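PDB 5MAL: lipase, which hydrolyses triacylglycerols and other esters as a secreted GDSL-family lipase, preferring medium-length acyl chains and also cleaving palmitoyl-CoA. Local coordinates for residues P142-L147 and P202-V207; A103-A108 and R160-A165. All coordinates share one frame; numbering follows the deposited sequence.

Interaction 1: residues P142-L147 and P202-V207; sequences PRFYKL and PWLHSV
Leu204 reaches into the bend formed by Pro142, Arg143 and Phe144, and its isobutyl group makes the contact between the two loops. CB points toward the 142-147 segment but serves only as a spacer, and the branch carbon CG still lies beyond close contact. The first torsion (chi1 -58°) sets CG beside the backbone N, and the second turns CD1 anti to CA (chi2 163°), which extends this methyl toward the backbone of Phe144. CD1 meets that backbone 3.6 Å from Phe144 O and 3.7 Å from Phe144 CA. It also reaches Phe144 CD1 at 3.9 Å, approaching the ring obliquely, with the leucine chain running roughly perpendicular to that of the phenylalanine. In this SGNH hydrolase the loop 142-147 follows strand 135-139 of the parallel sheet, while 202-207 precedes helix 219-232 and the presumed catalytic histidine, His216, whose side chain is about 6 Å from that of Leu204. The other methyl, CD2, turns to Pro142, where it touches ring carbon CG at 3.8 Å. No hydrogen bond joins the two segments. Pro142 also packs on Tyr226 of helix 219-232, and the Phe144 ring meets Tyr215 and Met90.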
ATOM      1  N   PRO A 142       0.658   6.549  -0.949  1.00 11.26           N
ATOM      2  CA  PRO A 142       0.852   7.910  -1.440  1.00 11.34           C
ATOM      3  C   PRO A 142      -0.214   8.817  -0.855  1.00  9.02           C
ATOM      4  O   PRO A 142      -1.317   8.335  -0.595  1.00 11.56           O
ATOM      5  CB  PRO A 142       0.685   7.757  -2.958  1.00  9.73           C
ATOM      6  CG  PRO A 142      -0.323   6.643  -3.094  1.00  8.87           C
ATOM      7  CD  PRO A 142      -0.021   5.686  -1.933  1.00  9.96           C
ATOM      8  N   ARG A 143       0.112  10.080  -0.611  1.00 10.99           N
ATOM      9  CA  ARG A 143      -0.932  11.078  -0.448  1.00  8.20           C
ATOM     10  C   ARG A 143      -1.767  11.021  -1.713  1.00  9.93           C
ATOM     11  O   ARG A 143      -1.216  10.978  -2.819  1.00 13.47           O
ATOM     12  CB  ARG A 143      -0.346  12.479  -0.230  1.00 10.70           C
ATOM     13  CG  ARG A 143       0.054  12.780   1.198  1.00 13.67           C
ATOM     14  CD  ARG A 143       0.527  14.216   1.312  1.00 18.94           C
ATOM     15  NE  ARG A 143       1.650  14.438   0.418  1.00 17.19           N
ATOM     16  CZ  ARG A 143       2.921  14.412   0.795  1.00 19.68           C
ATOM     17  NH1 ARG A 143       3.229  14.200   2.070  1.00 20.25           N
ATOM     18  NH2 ARG A 143       3.879  14.620  -0.102  1.00 23.72           N
ATOM     19  N   PHE A 144      -3.086  11.002  -1.567  1.00  6.84           N
ATOM     20  CA  PHE A 144      -3.953  10.791  -2.716  1.00 11.34           C
ATOM     21  C   PHE A 144      -4.113  12.030  -3.599  1.00 10.46           C
ATOM     22  O   PHE A 144      -4.404  11.905  -4.786  1.00  8.70           O
ATOM     23  CB  PHE A 144      -5.341  10.338  -2.274  1.00 11.75           C
ATOM     24  CG  PHE A 144      -5.419   8.899  -1.824  1.00 16.51           C
ATOM     25  CD1 PHE A 144      -4.402   8.002  -2.090  1.00 15.64           C
ATOM     26  CD2 PHE A 144      -6.547   8.442  -1.154  1.00 21.44           C
ATOM     27  CE1 PHE A 144      -4.487   6.683  -1.678  1.00 16.50           C
ATOM     28  CE2 PHE A 144      -6.643   7.122  -0.727  1.00 21.00           C
ATOM     29  CZ  PHE A 144      -5.606   6.241  -0.990  1.00 23.32           C
ATOM     30  N   TYR A 145      -3.960  13.218  -3.014  1.00 10.13           N
ATOM     31  CA  TYR A 145      -4.335  14.453  -3.699  1.00 11.08           C
ATOM     32  C   TYR A 145      -3.243  15.501  -3.752  1.00 10.03           C
ATOM     33  O   TYR A 145      -2.471  15.664  -2.800  1.00 14.38           O
ATOM     34  CB  TYR A 145      -5.567  15.069  -3.015  1.00  9.19           C
ATOM     35  CG  TYR A 145      -6.794  14.249  -3.227  1.00  8.39           C
ATOM     36  CD1 TYR A 145      -7.456  14.287  -4.443  1.00  8.33           C
ATOM     37  CD2 TYR A 145      -7.291  13.417  -2.224  1.00 10.20           C
ATOM     38  CE1 TYR A 145      -8.574  13.527  -4.670  1.00  7.33           C
ATOM     39  CE2 TYR A 145      -8.424  12.650  -2.442  1.00  9.92           C
ATOM     40  CZ  TYR A 145      -9.058  12.711  -3.671  1.00 13.30           C
ATOM     41  OH  TYR A 145     -10.189  11.967  -3.942  1.00 14.39           O
ATOM     42  N   LYS A 146      -3.198  16.220  -4.868  1.00 10.56           N
ATOM     43  CA  LYS A 146      -2.459  17.470  -4.938  1.00 12.67           C
ATOM     44  C   LYS A 146      -3.418  18.562  -4.512  1.00 16.96           C
ATOM     45  O   LYS A 146      -4.520  18.664  -5.057  1.00 17.26           O
ATOM     46  CB  LYS A 146      -1.947  17.754  -6.348  1.00 12.55           C
ATOM     47  CG  LYS A 146      -1.420  19.178  -6.497  1.00 18.55           C
ATOM     48  CD  LYS A 146      -1.265  19.557  -7.963  1.00 25.23           C
ATOM     49  CE  LYS A 146      -0.258  20.695  -8.158  1.00 32.50           C
ATOM     50  NZ  LYS A 146      -0.084  21.509  -6.916  1.00 38.19           N
ATOM     51  N   LEU A 147      -3.018  19.365  -3.533  1.00 15.94           N
ATOM     52  CA  LEU A 147      -3.873  20.439  -3.055  1.00 17.26           C
ATOM     53  C   LEU A 147      -3.542  21.771  -3.731  1.00 21.94           C
ATOM     54  O   LEU A 147      -2.422  21.970  -4.200  1.00 19.93           O
ATOM     55  CB  LEU A 147      -3.741  20.580  -1.540  1.00 20.10           C
ATOM     56  CG  LEU A 147      -4.033  19.330  -0.711  1.00 19.17           C
ATOM     57  CD1 LEU A 147      -3.997  19.671   0.768  1.00 22.76           C
ATOM     58  CD2 LEU A 147      -5.383  18.729  -1.089  1.00 17.61           C
ATOM     59  N   PRO A 202      -2.229  12.063 -12.920  1.00 12.15           N
ATOM     60  CA  PRO A 202      -2.485  11.090 -11.856  1.00  9.50           C
ATOM     61  C   PRO A 202      -1.881   9.720 -12.150  1.00 10.60           C
ATOM     62  O   PRO A 202      -1.958   9.220 -13.277  1.00  9.86           O
ATOM     63  CB  PRO A 202      -4.016  11.023 -11.801  1.00 13.32           C
ATOM     64  CG  PRO A 202      -4.451  11.385 -13.198  1.00 14.78           C
ATOM     65  CD  PRO A 202      -3.473  12.457 -13.610  1.00 12.23           C
ATOM     66  N   TRP A 203      -1.243   9.160 -11.124  1.00 10.32           N
ATOM     67  CA  TRP A 203      -0.787   7.779 -11.125  1.00 10.20           C
ATOM     68  C   TRP A 203      -1.648   6.946 -10.202  1.00  9.15           C
ATOM     69  O   TRP A 203      -1.276   5.830  -9.833  1.00  8.85           O
ATOM     70  CB  TRP A 203       0.659   7.671 -10.671  1.00 11.23           C
ATOM     71  CG  TRP A 203       1.631   8.053 -11.710  1.00  9.49           C
ATOM     72  CD1 TRP A 203       1.368   8.361 -13.028  1.00 10.76           C
ATOM     73  CD2 TRP A 203       3.041   8.162 -11.542  1.00 10.17           C
ATOM     74  NE1 TRP A 203       2.541   8.663 -13.673  1.00 10.02           N
ATOM     75  CE2 TRP A 203       3.582   8.546 -12.787  1.00 10.65           C
ATOM     76  CE3 TRP A 203       3.901   7.977 -10.457  1.00 11.05           C
ATOM     77  CZ2 TRP A 203       4.949   8.750 -12.971  1.00 11.27           C
ATOM     78  CZ3 TRP A 203       5.262   8.187 -10.642  1.00 13.44           C
ATOM     79  CH2 TRP A 203       5.768   8.569 -11.885  1.00 12.02           C
ATOM     80  N   LEU A 204      -2.766   7.534  -9.789  1.00  6.14           N
ATOM     81  CA  LEU A 204      -3.775   6.847  -9.001  1.00  8.95           C
ATOM     82  C   LEU A 204      -5.065   6.891  -9.763  1.00 11.61           C
ATOM     83  O   LEU A 204      -5.340   7.875 -10.449  1.00 12.12           O
ATOM     84  CB  LEU A 204      -3.986   7.519  -7.648  1.00  7.61           C
ATOM     85  CG  LEU A 204      -2.764   7.635  -6.753  1.00 11.47           C
ATOM     86  CD1 LEU A 204      -3.046   8.672  -5.668  1.00 13.46           C
ATOM     87  CD2 LEU A 204      -2.482   6.273  -6.163  1.00 10.74           C
ATOM     88  N   HIS A 205      -5.870   5.847  -9.628  1.00 10.26           N
ATOM     89  CA  HIS A 205      -7.247   5.916 -10.089  1.00 11.21           C
ATOM     90  C   HIS A 205      -8.011   6.836  -9.164  1.00 11.65           C
ATOM     91  O   HIS A 205      -7.802   6.815  -7.954  1.00 11.63           O
ATOM     92  CB  HIS A 205      -7.914   4.536 -10.093  1.00 12.51           C
ATOM     93  CG  HIS A 205      -7.323   3.573 -11.069  1.00 11.75           C
ATOM     94  ND1 HIS A 205      -7.654   3.571 -12.409  1.00  9.53           N
ATOM     95  CD2 HIS A 205      -6.435   2.565 -10.900  1.00 10.81           C
ATOM     96  CE1 HIS A 205      -6.980   2.616 -13.024  1.00 11.92           C
ATOM     97  NE2 HIS A 205      -6.245   1.981 -12.128  1.00 12.86           N
ATOM     98  N   SER A 206      -8.905   7.634  -9.726  1.00 13.39           N
ATOM     99  CA  SER A 206      -9.822   8.374  -8.890  1.00 15.11           C
ATOM    100  C   SER A 206     -10.921   7.408  -8.470  1.00 16.26           C
ATOM    101  O   SER A 206     -10.748   6.194  -8.526  1.00 15.61           O
ATOM    102  CB  SER A 206     -10.403   9.573  -9.629  1.00 16.65           C
ATOM    103  OG  SER A 206     -11.149  10.381  -8.732  1.00 20.09           O
ATOM    104  N   VAL A 207     -12.053   7.946  -8.047  1.00 13.44           N
ATOM    105  CA  VAL A 207     -13.226   7.128  -7.867  1.00 10.36           C
ATOM    106  C   VAL A 207     -13.670   6.658  -9.232  1.00 17.99           C
ATOM    107  O   VAL A 207     -14.115   7.457 -10.052  1.00 18.76           O
ATOM    108  CB  VAL A 207     -14.341   7.903  -7.194  1.00 17.34           C
ATOM    109  CG1 VAL A 207     -15.487   6.974  -6.881  1.00 18.10           C
ATOM    110  CG2 VAL A 207     -13.806   8.529  -5.945  1.00 24.78           C
TER

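Interaction 2: residues A103-A108 and R160-A165; sequences ARIAKA and RAAINA
Ile105 and Ile163 mark the closest approach of two helical segments that run in roughly the same direction, with Ile105 CA 6.6 Å from Ile163 CA. They belong to helices 98-130 and 159-180, neighbouring helices of the α/β/α fold, and both continue beyond the contact in each direction. From 103-108 a single side chain, Ile105, bridges to the other helix and divides its two branches between neighbouring residues. CG2, anti to the backbone N, lies 3.9 Å from the methyl CB of Ala162 and 3.4 Å from Ala162 O. The longer branch, begun by CG1 beside the backbone N (chi1 -59°), brings CD1 to 3.3 Å from Ile163 CG1, shorter than two aliphatic carbons normally come. The Ile163 side chain crosses that of Ile105 at about a right angle, and its second torsion (144°) departs from a staggered value, consistent with some strain. Trimming Ile105 to an alanine removes both branches and is likely to open a gap between the helices, with Ile163 CG1 losing its close neighbour. With no hydrogen bond or charge pair across it, the contact between these segments probably depends on close fit and the burial of aliphatic groups.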
ATOM      1  N   ALA A 103     -15.655  13.078   9.226  1.00 15.62           N
ATOM      2  CA  ALA A 103     -15.872  12.244  10.410  1.00 14.66           C
ATOM      3  C   ALA A 103     -15.260  10.853  10.236  1.00 17.27           C
ATOM      4  O   ALA A 103     -14.630  10.310  11.150  1.00 17.71           O
ATOM      5  CB  ALA A 103     -17.364  12.130  10.699  1.00 15.93           C
ATOM      6  N   ARG A 104     -15.473  10.279   9.057  1.00 13.20           N
ATOM      7  CA  ARG A 104     -14.957   8.957   8.745  1.00 11.96           C
ATOM      8  C   ARG A 104     -13.432   8.964   8.723  1.00 18.08           C
ATOM      9  O   ARG A 104     -12.801   8.049   9.242  1.00 15.47           O
ATOM     10  CB  ARG A 104     -15.518   8.474   7.404  1.00 18.41           C
ATOM     11  CG  ARG A 104     -15.197   7.034   7.074  1.00 20.38           C
ATOM     12  CD  ARG A 104     -15.810   6.093   8.095  1.00 23.10           C
ATOM     13  NE  ARG A 104     -15.310   4.726   7.957  1.00 26.61           N
ATOM     14  CZ  ARG A 104     -14.193   4.278   8.529  1.00 25.24           C
ATOM     15  NH1 ARG A 104     -13.454   5.087   9.281  1.00 22.77           N
ATOM     16  NH2 ARG A 104     -13.815   3.014   8.351  1.00 28.38           N
ATOM     17  N   ILE A 105     -12.849   9.997   8.115  1.00 13.29           N
ATOM     18  CA  ILE A 105     -11.404  10.192   8.109  1.00 15.40           C
ATOM     19  C   ILE A 105     -10.841  10.338   9.514  1.00 15.66           C
ATOM     20  O   ILE A 105      -9.801   9.763   9.855  1.00 12.12           O
ATOM     21  CB  ILE A 105     -11.007  11.450   7.319  1.00 15.41           C
ATOM     22  CG1 ILE A 105     -11.483  11.356   5.876  1.00 20.14           C
ATOM     23  CG2 ILE A 105      -9.492  11.644   7.381  1.00 15.81           C
ATOM     24  CD1 ILE A 105     -10.654  10.454   5.078  1.00 31.96           C
ATOM     25  N   ALA A 106     -11.517  11.141  10.326  1.00 16.31           N
ATOM     26  CA  ALA A 106     -11.075  11.347  11.701  1.00 14.24           C
ATOM     27  C   ALA A 106     -11.023  10.015  12.440  1.00 17.10           C
ATOM     28  O   ALA A 106     -10.086   9.750  13.197  1.00 17.33           O
ATOM     29  CB  ALA A 106     -11.999  12.327  12.421  1.00 19.76           C
ATOM     30  N   LYS A 107     -12.026   9.177  12.204  1.00 14.60           N
ATOM     31  CA  LYS A 107     -12.092   7.871  12.846  1.00 17.49           C
ATOM     32  C   LYS A 107     -10.934   7.024  12.327  1.00 19.02           C
ATOM     33  O   LYS A 107     -10.249   6.366  13.091  1.00 15.53           O
ATOM     34  CB  LYS A 107     -13.451   7.207  12.583  1.00 18.99           C
ATOM     35  CG  LYS A 107     -13.537   5.728  12.942  1.00 17.17           C
ATOM     36  CD  LYS A 107     -14.874   5.137  12.521  1.00 23.30           C
ATOM     37  CE  LYS A 107     -14.877   3.619  12.659  1.00 23.53           C
ATOM     38  NZ  LYS A 107     -16.165   3.014  12.197  1.00 28.33           N
ATOM     39  N   ALA A 108     -10.692   7.087  11.023  1.00 16.86           N
ATOM     40  CA  ALA A 108      -9.588   6.347  10.423  1.00 16.09           C
ATOM     41  C   ALA A 108      -8.263   6.832  10.978  1.00 13.39           C
ATOM     42  O   ALA A 108      -7.370   6.036  11.260  1.00 18.32           O
ATOM     43  CB  ALA A 108      -9.613   6.486   8.895  1.00 11.07           C
ATOM     44  N   ARG A 160     -10.057  16.224   0.597  1.00 11.21           N
ATOM     45  CA  ARG A 160      -8.799  15.822  -0.010  1.00 11.14           C
ATOM     46  C   ARG A 160      -7.663  15.982   0.973  1.00  8.81           C
ATOM     47  O   ARG A 160      -6.817  15.102   1.122  1.00  9.56           O
ATOM     48  CB  ARG A 160      -8.508  16.654  -1.259  1.00 12.04           C
ATOM     49  CG  ARG A 160      -9.485  16.421  -2.380  1.00 10.16           C
ATOM     50  CD  ARG A 160      -9.299  17.434  -3.506  1.00 12.10           C
ATOM     51  NE  ARG A 160     -10.592  17.885  -4.001  1.00 17.60           N
ATOM     52  CZ  ARG A 160     -10.784  18.999  -4.695  1.00 19.31           C
ATOM     53  NH1 ARG A 160      -9.755  19.796  -4.981  1.00 18.84           N
ATOM     54  NH2 ARG A 160     -12.009  19.314  -5.102  1.00 18.29           N
ATOM     55  N   ALA A 161      -7.637  17.133   1.631  1.00 12.08           N
ATOM     56  CA  ALA A 161      -6.595  17.427   2.594  1.00  9.90           C
ATOM     57  C   ALA A 161      -6.640  16.455   3.761  1.00 11.03           C
ATOM     58  O   ALA A 161      -5.601  16.032   4.258  1.00  9.74           O
ATOM     59  CB  ALA A 161      -6.734  18.824   3.090  1.00 12.37           C
ATOM     60  N   ALA A 162      -7.849  16.106   4.181  1.00 11.47           N
ATOM     61  CA  ALA A 162      -8.049  15.204   5.309  1.00 11.00           C
ATOM     62  C   ALA A 162      -7.552  13.805   4.980  1.00 13.38           C
ATOM     63  O   ALA A 162      -6.892  13.163   5.799  1.00 10.91           O
ATOM     64  CB  ALA A 162      -9.518  15.172   5.704  1.00 13.23           C
ATOM     65  N   ILE A 163      -7.887  13.338   3.782  1.00  9.93           N
ATOM     66  CA  ILE A 163      -7.377  12.067   3.268  1.00 11.98           C
ATOM     67  C   ILE A 163      -5.862  12.089   3.140  1.00  9.48           C
ATOM     68  O   ILE A 163      -5.194  11.111   3.457  1.00  8.54           O
ATOM     69  CB  ILE A 163      -7.996  11.753   1.906  1.00 13.04           C
ATOM     70  CG1 ILE A 163      -9.409  11.253   2.089  1.00 19.15           C
ATOM     71  CG2 ILE A 163      -7.238  10.689   1.174  1.00 20.90           C
ATOM     72  CD1 ILE A 163     -10.307  11.717   1.020  1.00 21.78           C
ATOM     73  N   ASN A 164      -5.312  13.201   2.663  1.00  8.50           N
ATOM     74  CA  ASN A 164      -3.863  13.351   2.615  1.00  8.59           C
ATOM     75  C   ASN A 164      -3.251  13.211   4.004  1.00 11.26           C
ATOM     76  O   ASN A 164      -2.220  12.578   4.178  1.00 10.61           O
ATOM     77  CB  ASN A 164      -3.474  14.705   2.032  1.00  7.91           C
ATOM     78  CG  ASN A 164      -3.463  14.709   0.518  1.00  8.73           C
ATOM     79  OD1 ASN A 164      -3.834  13.737  -0.119  1.00  9.24           O
ATOM     80  ND2 ASN A 164      -3.034  15.810  -0.053  1.00 10.35           N
ATOM     81  N   ALA A 165      -3.894  13.837   4.984  1.00 10.65           N
ATOM     82  CA  ALA A 165      -3.407  13.809   6.355  1.00 10.41           C
ATOM     83  C   ALA A 165      -3.398  12.388   6.903  1.00 11.13           C
ATOM     84  O   ALA A 165      -2.482  12.011   7.631  1.00 11.58           O
ATOM     85  CB  ALA A 165      -4.256  14.728   7.240  1.00 10.96           C
TER

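How the interactions relate
Both contacts are buried, apolar and centred on one branched aliphatic residue, but they join different elements. Interaction 1 holds two loops together close to the presumed catalytic histidine, its centre about 13 Å from that of the chain, and the three side chains that carry it are buried; interaction 2 pairs two helices, its centre about 17 Å away, with Ala162 partly exposed. Each leading side chain touches a carbonyl oxygen, but Leu204 otherwise meets a proline and an aromatic ring, Ile105 an alanine methyl and an isoleucine. Helix 159-180 connects the two: Ile163 packs through CG2 against Phe144 CD2, while Asn164 ND2 probably donates a hydrogen bond to Tyr145 O (2.8 Å), polar anchorage that neither contact has across its own segments.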